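Local atomic coordinates of alkaline phosphatase D (Bacillus subtilis, PDB entry 2YEQ), a protein that hydrolyses phosphate esters, acting as a phosphodiesterase and alkaline phosphatase through an active site that holds iron and calcium. Residues A[169-174]-A[183-188]; A[152-157]-A[187-192]; A[454-459]-A[473-478]; A[117-122]-A[443-448]. All coordinates share one frame; numbering follows the deposited sequence.

Interaction 1 of 4, residues A[169-174]-A[183-188]. With EDO (1,2-ethanediol), chain S; EDO (1,2-ethanediol), chain B; EDO (1,2-ethanediol), chain F.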
# COMPACT_ATOMS: atom_id res chain seq x y z
N ARG A 169 18.80 6.36 -8.08
CA ARG A 169 19.10 4.96 -8.33
C ARG A 169 18.46 4.58 -9.67
O ARG A 169 17.74 5.39 -10.27
CB ARG A 169 18.58 4.07 -7.21
CG ARG A 169 19.07 4.45 -5.79
CD ARG A 169 18.80 3.35 -4.78
NE ARG A 169 17.43 3.45 -4.24
CZ ARG A 169 16.98 2.77 -3.19
NH1 ARG A 169 17.76 1.90 -2.58
NH2 ARG A 169 15.73 2.95 -2.75
N THR A 170 18.70 3.35 -10.12
CA THR A 170 18.35 2.94 -11.49
C THR A 170 17.72 1.57 -11.49
O THR A 170 18.25 0.64 -10.89
CB THR A 170 19.63 2.89 -12.37
OG1 THR A 170 20.26 4.17 -12.32
CG2 THR A 170 19.27 2.55 -13.85
N HIS A 171 16.60 1.43 -12.20
CA HIS A 171 15.99 0.13 -12.34
C HIS A 171 16.95 -0.86 -12.98
O HIS A 171 17.82 -0.47 -13.74
CB HIS A 171 14.67 0.23 -13.12
CG HIS A 171 13.51 0.65 -12.28
ND1 HIS A 171 12.57 1.56 -12.70
CD2 HIS A 171 13.15 0.29 -11.02
CE1 HIS A 171 11.67 1.73 -11.74
NE2 HIS A 171 11.99 0.96 -10.72
N ASN A 172 16.78 -2.13 -12.62
CA ASN A 172 17.69 -3.22 -12.95
C ASN A 172 17.55 -3.73 -14.38
O ASN A 172 18.44 -4.42 -14.87
CB ASN A 172 17.45 -4.41 -12.01
CG ASN A 172 16.06 -5.10 -12.25
OD1 ASN A 172 15.00 -4.47 -12.18
ND2 ASN A 172 16.09 -6.40 -12.52
N SER A 173 16.44 -3.38 -15.04
CA SER A 173 16.12 -3.92 -16.34
C SER A 173 15.25 -2.96 -17.14
O SER A 173 14.75 -1.96 -16.62
CB SER A 173 15.37 -5.24 -16.17
OG SER A 173 14.02 -5.06 -15.71
N ALA A 174 15.07 -3.27 -18.43
CA ALA A 174 14.01 -2.64 -19.22
C ALA A 174 12.67 -2.92 -18.59
O ALA A 174 12.56 -3.73 -17.67
CB ALA A 174 14.02 -3.19 -20.69
N ARG A 183 9.96 -11.02 -11.01
CA ARG A 183 10.67 -11.59 -9.87
C ARG A 183 11.94 -10.79 -9.57
O ARG A 183 12.22 -10.46 -8.40
CB ARG A 183 11.02 -13.05 -10.12
CG ARG A 183 9.89 -14.01 -10.01
CD ARG A 183 10.31 -15.38 -10.57
NE ARG A 183 9.39 -16.43 -10.19
CZ ARG A 183 9.45 -17.68 -10.63
NH1 ARG A 183 10.40 -18.05 -11.49
NH2 ARG A 183 8.59 -18.56 -10.19
N ASN A 184 12.69 -10.46 -10.63
CA ASN A 184 13.92 -9.71 -10.48
C ASN A 184 13.67 -8.28 -10.00
O ASN A 184 14.45 -7.72 -9.22
CB ASN A 184 14.75 -9.74 -11.77
CG ASN A 184 15.33 -11.12 -12.06
OD1 ASN A 184 15.35 -11.98 -11.18
ND2 ASN A 184 15.75 -11.35 -13.31
N ARG A 185 12.57 -7.68 -10.46
CA ARG A 185 12.25 -6.34 -9.99
C ARG A 185 11.86 -6.38 -8.50
O ARG A 185 12.29 -5.52 -7.74
CB ARG A 185 11.11 -5.74 -10.80
CG ARG A 185 10.73 -4.33 -10.42
CD ARG A 185 11.83 -3.35 -10.63
NE ARG A 185 12.51 -3.39 -11.93
CZ ARG A 185 12.21 -2.68 -13.00
NH1 ARG A 185 11.15 -1.85 -13.00
NH2 ARG A 185 12.97 -2.78 -14.10
N HIS A 186 11.03 -7.35 -8.09
CA HIS A 186 10.73 -7.54 -6.64
C HIS A 186 12.02 -7.73 -5.83
O HIS A 186 12.17 -7.15 -4.76
CB HIS A 186 9.78 -8.70 -6.35
CG HIS A 186 8.33 -8.34 -6.50
ND1 HIS A 186 7.42 -8.02 -5.52
CD2 HIS A 186 7.66 -8.20 -7.62
CE1 HIS A 186 6.24 -7.76 -6.08
NE2 HIS A 186 6.38 -7.83 -7.37
N ALA A 187 12.96 -8.50 -6.36
CA ALA A 187 14.24 -8.70 -5.70
C ALA A 187 15.04 -7.41 -5.60
O ALA A 187 15.69 -7.18 -4.57
CB ALA A 187 15.04 -9.80 -6.42
N GLN A 188 15.02 -6.56 -6.63
CA GLN A 188 15.75 -5.30 -6.58
C GLN A 188 15.26 -4.44 -5.42
O GLN A 188 16.06 -3.90 -4.67
CB GLN A 188 15.63 -4.49 -7.87
CG GLN A 188 16.26 -3.12 -7.76
CD GLN A 188 16.25 -2.34 -9.06
OE1 GLN A 188 15.23 -2.31 -9.76
NE2 GLN A 188 17.38 -1.69 -9.39
C1 EDO S . 16.34 -6.43 -19.53
O1 EDO S . 16.98 -5.14 -19.60
C2 EDO S . 14.84 -6.34 -19.81
O2 EDO S . 14.22 -7.62 -19.63
C1 EDO B . 14.74 -11.06 -16.37
O1 EDO B . 15.26 -11.92 -17.40
C2 EDO B . 15.26 -9.62 -16.48
O2 EDO B . 15.47 -9.03 -15.19
C1 EDO F . 19.74 -1.89 -17.04
O1 EDO F . 19.94 -0.93 -16.00
C2 EDO F . 18.90 -1.29 -18.16
O2 EDO F . 18.83 -2.22 -19.24
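Arg185, on helix 179-190, lays its guanidinium flat on the imidazole of His171, the two planes only 4° apart and their centres 4.0 Å from each other, with NH1 over the middle of the ring. To get there the arginine chain bends at chi2 (62°) and chi3 (48°), folding back toward the loop 169-174 that precedes the helix. In its own plane the same guanidinium serves Asn172: Arg185 NE donates to Asn172 OD1 at 2.7 Å, almost in line with that C=O, and NH2 adds a weak bond to the same oxygen. NH2 also makes a weak bond to Ser173 OG, and that hydroxyl donates a hydrogen bond to Ala174 O at 2.8 Å. The remaining nitrogen, NH1, goes to the carbonyls of Tyr154 and Tyr156. One turn further along the helix, the extended Gln188 uses both ends of its amide on the loop backbone: Gln188 NE2 gives a hydrogen bond to Thr170 O at 2.9 Å, while OE1 takes one from Asn172 N at 3.3 Å. The imidazole is held by its NE2, bonded to Tyr189 OH, and the His171 backbone N is bonded to the Glu128 carboxylate. With three nitrogens on side-chain and carbonyl oxygens, the arginine's charge is probably shared among neutral acceptors, and the loop is joined to the helix mainly by hydrogen bonds and one stack.

Interaction 2 of 4, residues A[152-157]-A[187-192]; sequences YIYEYG and AQYRSD. With FE (Fe (III) ion), chain C.
Tyr154 and Tyr189 meet where the metal-binding loop after strand 145-148 packs on helix 179-190, in the calcineurin-like metallophosphatase core. Polar contact across the pair is slight: Tyr154 N gives a weak hydrogen bond to Tyr189 OH at 3.3 Å, and the stronger partner of that hydroxyl is His171 NE2. Apolar packing does more. The Tyr189 ring, with CG anti to the carbonyl carbon (chi1 -82°), presents a face to the backbone of Ile153, whose CA makes a CH-pi contact 4.0 Å from the ring centroid and 26° off its normal. Ile153 CG2 adds a touch on Tyr189 CG at 3.9 Å. A third kind of contact joins Tyr152 and Arg190: the phenol oxygen sits over one face of the guanidinium, offset toward its rim, without a hydrogen bond to NE. Tyr152 OH bonds instead to His199, and Arg190 NH1 to the carbonyl of His245. Metal coordination lies at the hydroxyl end of Tyr154. Asp151, Cys124 and His382 also bind the iron, and Tyr154 OH, hydrogen-bonded to Ser412, completes this protein set with its oxygen 2.0 Å from the ferric ion.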
# COMPACT_ATOMS: atom_id res chain seq x y z
N TYR A 152 4.21 -0.96 -4.55
CA TYR A 152 5.35 -1.56 -3.87
C TYR A 152 6.55 -1.74 -4.79
O TYR A 152 7.70 -1.64 -4.34
CB TYR A 152 4.94 -2.88 -3.27
CG TYR A 152 5.94 -3.51 -2.33
CD1 TYR A 152 7.03 -4.22 -2.82
CD2 TYR A 152 5.76 -3.44 -0.95
CE1 TYR A 152 7.94 -4.83 -1.96
CE2 TYR A 152 6.69 -4.06 -0.06
CZ TYR A 152 7.77 -4.75 -0.59
OH TYR A 152 8.68 -5.35 0.25
N ILE A 153 6.30 -2.05 -6.07
CA ILE A 153 7.30 -1.92 -7.13
C ILE A 153 6.75 -1.04 -8.24
O ILE A 153 5.55 -0.79 -8.27
CB ILE A 153 7.69 -3.28 -7.77
CG1 ILE A 153 6.48 -3.93 -8.47
CG2 ILE A 153 8.30 -4.23 -6.72
CD1 ILE A 153 6.86 -5.05 -9.47
N TYR A 154 7.64 -0.55 -9.11
CA TYR A 154 7.28 0.11 -10.35
C TYR A 154 7.89 -0.74 -11.49
O TYR A 154 8.90 -1.43 -11.28
CB TYR A 154 7.77 1.56 -10.42
CG TYR A 154 6.98 2.51 -9.52
CD1 TYR A 154 7.07 2.41 -8.12
CD2 TYR A 154 6.12 3.45 -10.06
CE1 TYR A 154 6.35 3.24 -7.29
CE2 TYR A 154 5.38 4.31 -9.23
CZ TYR A 154 5.48 4.18 -7.85
OH TYR A 154 4.78 5.01 -7.02
N GLU A 155 7.29 -0.64 -12.66
CA GLU A 155 7.56 -1.55 -13.78
C GLU A 155 8.54 -1.04 -14.81
O GLU A 155 8.97 -1.80 -15.70
CB GLU A 155 6.23 -1.91 -14.46
CG GLU A 155 5.69 -0.84 -15.45
CD GLU A 155 4.84 0.23 -14.78
OE1 GLU A 155 4.89 0.36 -13.53
OE2 GLU A 155 4.13 0.98 -15.51
N TYR A 156 8.88 0.24 -14.72
CA TYR A 156 9.63 0.92 -15.75
C TYR A 156 11.05 0.41 -15.97
O TYR A 156 11.64 -0.25 -15.12
CB TYR A 156 9.69 2.41 -15.44
CG TYR A 156 8.33 3.08 -15.44
CD1 TYR A 156 7.66 3.31 -16.62
CD2 TYR A 156 7.71 3.44 -14.24
CE1 TYR A 156 6.41 3.90 -16.63
CE2 TYR A 156 6.46 4.01 -14.23
CZ TYR A 156 5.81 4.23 -15.42
OH TYR A 156 4.56 4.80 -15.42
N GLY A 157 11.56 0.68 -17.17
CA GLY A 157 12.98 0.65 -17.46
C GLY A 157 13.63 1.88 -16.86
O GLY A 157 12.97 2.70 -16.22
N ALA A 187 12.96 -8.50 -6.36
CA ALA A 187 14.24 -8.70 -5.70
C ALA A 187 15.04 -7.41 -5.60
O ALA A 187 15.69 -7.18 -4.57
CB ALA A 187 15.04 -9.80 -6.42
N GLN A 188 15.02 -6.56 -6.63
CA GLN A 188 15.75 -5.30 -6.58
C GLN A 188 15.26 -4.44 -5.42
O GLN A 188 16.06 -3.90 -4.67
CB GLN A 188 15.63 -4.49 -7.87
CG GLN A 188 16.26 -3.12 -7.76
CD GLN A 188 16.25 -2.34 -9.06
OE1 GLN A 188 15.23 -2.31 -9.76
NE2 GLN A 188 17.38 -1.69 -9.39
N TYR A 189 13.94 -4.28 -5.33
CA TYR A 189 13.31 -3.45 -4.30
C TYR A 189 13.50 -4.03 -2.91
O TYR A 189 13.88 -3.32 -1.99
CB TYR A 189 11.79 -3.27 -4.59
CG TYR A 189 11.48 -2.18 -5.60
CD1 TYR A 189 12.03 -2.19 -6.87
CD2 TYR A 189 10.59 -1.15 -5.29
CE1 TYR A 189 11.75 -1.21 -7.79
CE2 TYR A 189 10.31 -0.15 -6.20
CZ TYR A 189 10.86 -0.19 -7.46
OH TYR A 189 10.60 0.81 -8.37
N ARG A 190 13.26 -5.33 -2.77
CA ARG A 190 13.28 -6.02 -1.50
C ARG A 190 14.72 -6.22 -0.95
O ARG A 190 14.88 -6.55 0.23
CB ARG A 190 12.55 -7.36 -1.65
CG ARG A 190 12.26 -8.13 -0.38
CD ARG A 190 11.44 -7.28 0.59
NE ARG A 190 10.44 -7.97 1.37
CZ ARG A 190 9.41 -8.68 0.92
NH1 ARG A 190 9.21 -8.92 -0.37
NH2 ARG A 190 8.58 -9.24 1.79
N SER A 191 15.74 -6.01 -1.78
CA SER A 191 17.14 -6.10 -1.39
C SER A 191 17.56 -4.92 -0.49
O SER A 191 18.62 -4.96 0.12
CB SER A 191 18.04 -6.06 -2.64
OG SER A 191 17.99 -7.29 -3.30
N ASP A 192 16.79 -3.85 -0.52
CA ASP A 192 17.12 -2.65 0.23
C ASP A 192 17.04 -2.95 1.73
O ASP A 192 16.02 -3.42 2.20
CB ASP A 192 16.17 -1.52 -0.12
CG ASP A 192 16.51 -0.25 0.59
OD1 ASP A 192 16.23 -0.21 1.81
OD2 ASP A 192 17.08 0.67 -0.05
FE FE C . 2.88 5.62 -7.01

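Interaction 3 of 4, residues A[454-459]-A[473-478]. With PE5 (3,6,9,12,15,18,21,24-octaoxahexacosan-1-ol), chain H.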
# COMPACT_ATOMS: atom_id res chain seq x y z
N ALA A 454 -4.12 10.40 13.51
CA ALA A 454 -3.22 10.19 12.39
C ALA A 454 -2.08 11.17 12.50
O ALA A 454 -2.31 12.38 12.54
CB ALA A 454 -3.96 10.39 11.04
N ASP A 455 -0.85 10.65 12.56
CA ASP A 455 0.36 11.44 12.47
C ASP A 455 1.03 11.29 11.11
O ASP A 455 1.32 10.16 10.69
CB ASP A 455 1.36 10.96 13.54
CG ASP A 455 0.82 11.09 14.99
OD1 ASP A 455 0.05 12.02 15.27
OD2 ASP A 455 1.18 10.24 15.84
N TYR A 456 1.34 12.40 10.45
CA TYR A 456 2.03 12.40 9.18
C TYR A 456 3.52 12.52 9.42
O TYR A 456 4.01 13.57 9.84
CB TYR A 456 1.51 13.51 8.27
CG TYR A 456 0.09 13.24 7.80
CD1 TYR A 456 -1.02 13.49 8.64
CD2 TYR A 456 -0.16 12.70 6.54
CE1 TYR A 456 -2.33 13.22 8.21
CE2 TYR A 456 -1.46 12.43 6.11
CZ TYR A 456 -2.54 12.68 6.94
OH TYR A 456 -3.83 12.41 6.48
N ARG A 457 4.23 11.43 9.16
CA ARG A 457 5.65 11.32 9.49
C ARG A 457 6.47 11.53 8.24
O ARG A 457 6.46 10.66 7.36
CB ARG A 457 5.92 9.94 10.07
CG ARG A 457 4.97 9.51 11.17
CD ARG A 457 5.40 10.09 12.54
NE ARG A 457 6.56 9.39 13.07
CZ ARG A 457 7.59 9.94 13.72
NH1 ARG A 457 7.65 11.24 13.97
NH2 ARG A 457 8.57 9.17 14.15
N VAL A 458 7.17 12.65 8.14
CA VAL A 458 7.81 13.04 6.90
C VAL A 458 9.27 13.48 7.04
O VAL A 458 9.78 13.69 8.15
CB VAL A 458 6.97 14.15 6.21
CG1 VAL A 458 5.52 13.71 6.10
CG2 VAL A 458 7.08 15.47 6.97
N MET A 459 9.95 13.58 5.90
CA MET A 459 11.36 13.93 5.81
C MET A 459 11.54 15.02 4.78
O MET A 459 10.79 15.08 3.82
CB MET A 459 12.19 12.71 5.37
CG MET A 459 12.06 11.50 6.25
SD MET A 459 12.74 9.98 5.51
CE MET A 459 11.67 9.83 4.05
N ALA A 473 2.27 16.96 11.07
CA ALA A 473 0.99 17.32 11.55
C ALA A 473 0.32 16.10 12.07
O ALA A 473 0.60 14.96 11.64
CB ALA A 473 0.15 17.98 10.44
N SER A 474 -0.59 16.35 13.01
CA SER A 474 -1.35 15.31 13.65
C SER A 474 -2.81 15.74 13.71
O SER A 474 -3.11 16.91 14.04
CB SER A 474 -0.79 15.04 15.05
OG SER A 474 -1.59 14.08 15.74
N PHE A 475 -3.71 14.81 13.39
CA PHE A 475 -5.16 15.06 13.38
C PHE A 475 -5.84 14.02 14.19
O PHE A 475 -5.41 12.86 14.22
CB PHE A 475 -5.71 15.06 11.93
CG PHE A 475 -5.19 16.19 11.09
CD1 PHE A 475 -4.02 16.06 10.37
CD2 PHE A 475 -5.88 17.38 11.02
CE1 PHE A 475 -3.54 17.11 9.62
CE2 PHE A 475 -5.41 18.42 10.26
CZ PHE A 475 -4.23 18.30 9.58
N VAL A 476 -6.88 14.43 14.91
CA VAL A 476 -7.72 13.50 15.61
C VAL A 476 -9.18 13.60 15.11
O VAL A 476 -9.65 14.68 14.80
CB VAL A 476 -7.67 13.78 17.12
CG1 VAL A 476 -8.71 12.94 17.83
CG2 VAL A 476 -6.31 13.46 17.66
N TYR A 477 -9.87 12.46 15.05
CA TYR A 477 -11.28 12.42 14.70
C TYR A 477 -11.98 11.74 15.83
O TYR A 477 -11.57 10.67 16.28
CB TYR A 477 -11.53 11.69 13.36
CG TYR A 477 -12.99 11.44 13.02
CD1 TYR A 477 -13.85 12.48 12.71
CD2 TYR A 477 -13.52 10.16 13.05
CE1 TYR A 477 -15.21 12.25 12.42
CE2 TYR A 477 -14.86 9.92 12.73
CZ TYR A 477 -15.70 10.97 12.41
OH TYR A 477 -17.02 10.72 12.14
N GLN A 478 -13.06 12.35 16.31
CA GLN A 478 -13.78 11.83 17.46
C GLN A 478 -15.26 11.51 17.26
O GLN A 478 -16.01 11.46 18.22
CB GLN A 478 -13.64 12.82 18.60
CG GLN A 478 -12.26 12.85 19.15
CD GLN A 478 -12.06 13.94 20.20
OE1 GLN A 478 -12.88 14.85 20.35
NE2 GLN A 478 -10.95 13.85 20.91
C48 PE5 H . 1.52 9.73 18.89
C50 PE5 H . 1.15 9.61 20.36
O1 PE5 H . -0.27 9.62 20.50
C1 PE5 H . -0.81 8.70 21.46
C2 PE5 H . -2.32 8.53 21.27
O2 PE5 H . -3.04 9.43 22.11
C3 PE5 H . -4.39 9.75 21.74
C4 PE5 H . -4.85 10.94 22.57
O3 PE5 H . -4.98 12.13 21.78
C5 PE5 H . -4.02 13.12 22.15
C6 PE5 H . -4.11 14.41 21.36
O4 PE5 H . -2.83 15.06 21.38
C7 PE5 H . -2.06 14.80 20.22
C8 PE5 H . -0.60 15.18 20.36
O5 PE5 H . 0.19 14.30 19.55
C9 PE5 H . 0.53 14.92 18.31
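A beta hairpin, strands 451-459 and 470-477, brings Ala454 opposite Phe475 and Asp455 opposite Ser474 near one margin of the large mixed sheet. The strands run antiparallel, their short axes 164° apart. Ala454 and Phe475 form a hydrogen-bonded pair, N to O in both directions at 2.9 Å, and Tyr456 N adds a bond to Ala473 O. Asp455 and Ser474 are the non-hydrogen-bonded pair between them, and here the side chains do the joining: Ser474 OG donates to Asp455 OD1 at 2.7 Å, nearly in line with the C-O bond. The serine reaches it with OG anti to its backbone N (chi1 176°). The other carboxylate oxygen, OD2, makes a salt bridge to Arg444 on the neighbouring strand, and a polyether molecule brings its C48 to 3.1 Å from Asp455 OD2. On the face that carries Ala454, Tyr456 and Phe475, the two aromatic side chains cross at about a right angle, Tyr456 CE1 touching Phe475 CD1 at 3.9 Å, and both rings meet Phe435. Were Asp455 replaced by an alanine, Ser474 OG would probably lose its acceptor and the Arg444 charge this mate. One buried carboxylate thus ties together three successive strands, a hydroxyl on one side and a guanidinium on the other, and the paired cation probably keeps it ionised.

Interaction 4 of 4, residues A[117-122]-A[443-448]; sequences MTFAFA and VRCTVT
Phe119 and Phe121 both set CG between the backbone N and the carbonyl carbon (chi1 67° and 69°), and this swings their rings across the neighbouring strand, over Cys445 and Val443 respectively. Each ring offers a face to a CB: Cys445 CB lies 3.8 Å from the Phe119 centroid, and Val443 CB is at the same 3.8 Å from that of Phe121. Cys445 SG touches both rings, oblique to Phe119 and in the plane of Phe121 at its edge, 3.8 Å from Phe121 CE2; both are sulfur-aromatic contacts. Replacing Phe121 with an alanine would probably uncover Val443 and open a gap beside the Cys445 sulfur. Beneath the rings the backbones pair antiparallel, with hydrogen bonds in both directions at Met117-Val447, Phe119-Cys445 and Phe121-Val443, the longest being Val443 N to Phe121 O at 3.3 Å. On the other face of the sheet, Thr118 and Thr446 lie side by side. Strand 117-122 is flanked on its other edge by the parallel strand 145-148, whose Phe147 meets Phe119 edge-to-face, while strand 451-459 borders 440-448; above the aromatic face, Leu377 of strand 374-378 in the second mixed sheet packs on both phenylalanines.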
# COMPACT_ATOMS: atom_id res chain seq x y z
N MET A 117 -4.61 0.58 19.47
CA MET A 117 -3.92 -0.05 18.35
C MET A 117 -3.08 1.03 17.71
O MET A 117 -3.53 2.18 17.57
CB MET A 117 -4.95 -0.55 17.33
CG MET A 117 -4.34 -1.16 16.09
SD MET A 117 -5.57 -1.62 14.88
CE MET A 117 -4.55 -2.66 13.80
N THR A 118 -1.85 0.68 17.33
CA THR A 118 -1.01 1.60 16.58
C THR A 118 -0.49 0.88 15.33
O THR A 118 -0.03 -0.26 15.41
CB THR A 118 0.20 2.09 17.43
OG1 THR A 118 -0.29 2.65 18.66
CG2 THR A 118 1.00 3.15 16.69
N PHE A 119 -0.56 1.54 14.19
CA PHE A 119 -0.10 0.94 12.93
C PHE A 119 0.41 2.05 12.05
O PHE A 119 0.23 3.22 12.38
CB PHE A 119 -1.19 0.07 12.28
CG PHE A 119 -2.39 0.84 11.76
CD1 PHE A 119 -2.37 1.40 10.50
CD2 PHE A 119 -3.55 0.95 12.51
CE1 PHE A 119 -3.49 2.09 9.99
CE2 PHE A 119 -4.67 1.63 12.01
CZ PHE A 119 -4.62 2.19 10.73
N ALA A 120 1.12 1.69 10.98
CA ALA A 120 1.57 2.65 10.01
C ALA A 120 1.04 2.16 8.65
O ALA A 120 0.77 0.96 8.49
CB ALA A 120 3.10 2.73 9.95
N PHE A 121 0.89 3.10 7.72
CA PHE A 121 0.61 2.71 6.33
C PHE A 121 1.48 3.47 5.36
O PHE A 121 1.87 4.62 5.58
CB PHE A 121 -0.89 2.74 5.98
CG PHE A 121 -1.52 4.08 5.94
CD1 PHE A 121 -1.57 4.80 4.75
CD2 PHE A 121 -2.15 4.61 7.06
CE1 PHE A 121 -2.21 6.02 4.67
CE2 PHE A 121 -2.81 5.84 7.00
CZ PHE A 121 -2.82 6.55 5.81
N ALA A 122 1.81 2.77 4.27
CA ALA A 122 2.77 3.27 3.32
C ALA A 122 2.31 2.92 1.89
O ALA A 122 1.53 1.99 1.70
CB ALA A 122 4.11 2.60 3.59
N VAL A 443 2.39 7.37 7.24
CA VAL A 443 1.36 7.82 8.19
C VAL A 443 1.28 6.82 9.31
O VAL A 443 1.30 5.60 9.10
CB VAL A 443 -0.02 8.01 7.51
CG1 VAL A 443 -1.05 8.48 8.50
CG2 VAL A 443 0.09 8.96 6.32
N ARG A 444 1.28 7.33 10.55
CA ARG A 444 1.14 6.48 11.73
C ARG A 444 -0.20 6.73 12.41
O ARG A 444 -0.53 7.87 12.74
CB ARG A 444 2.28 6.80 12.73
CG ARG A 444 2.25 5.95 13.98
CD ARG A 444 3.40 6.34 14.93
NE ARG A 444 3.24 7.69 15.44
CZ ARG A 444 4.21 8.48 15.90
NH1 ARG A 444 5.47 8.09 15.96
NH2 ARG A 444 3.90 9.69 16.34
N CYS A 445 -0.98 5.68 12.62
CA CYS A 445 -2.30 5.82 13.21
C CYS A 445 -2.34 5.21 14.62
O CYS A 445 -1.85 4.10 14.83
CB CYS A 445 -3.36 5.19 12.30
SG CYS A 445 -3.59 6.17 10.75
N THR A 446 -2.96 5.93 15.55
CA THR A 446 -3.19 5.43 16.91
C THR A 446 -4.67 5.48 17.20
O THR A 446 -5.29 6.52 17.11
CB THR A 446 -2.45 6.28 17.95
OG1 THR A 446 -1.06 6.34 17.61
CG2 THR A 446 -2.61 5.67 19.34
N VAL A 447 -5.24 4.33 17.48
CA VAL A 447 -6.67 4.19 17.53
C VAL A 447 -7.10 3.76 18.92
O VAL A 447 -6.57 2.80 19.46
CB VAL A 447 -7.15 3.12 16.54
CG1 VAL A 447 -8.69 3.02 16.55
CG2 VAL A 447 -6.58 3.44 15.13
N THR A 448 -8.10 4.47 19.45
CA THR A 448 -8.77 4.10 20.68
C THR A 448 -10.27 4.09 20.39
O THR A 448 -10.68 4.61 19.36
CB THR A 448 -8.44 5.13 21.82
OG1 THR A 448 -8.88 6.43 21.43
CG2 THR A 448 -6.93 5.20 22.05

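From the N terminus, the first strand of these contacts, 117-122, waits some 320 residues for its partner 443-448, so interaction 4 closes the longest loop. Interactions 1 and 2 both fall within that span. The 152-157 loop of interaction 2 comes first, then 169-174 of interaction 1, and both end on helix 179-190, so the shorter closure lies within the longer. They share Ala187 and Gln188 and join two parts of one loop to one helix, interaction 2 at the iron site. Interaction 3 follows in series as a local hairpin. Its strand 451-459 adjoins 440-448, so interactions 3 and 4 continue one sheet, with centres about 28 and 25 Å from that of interaction 2.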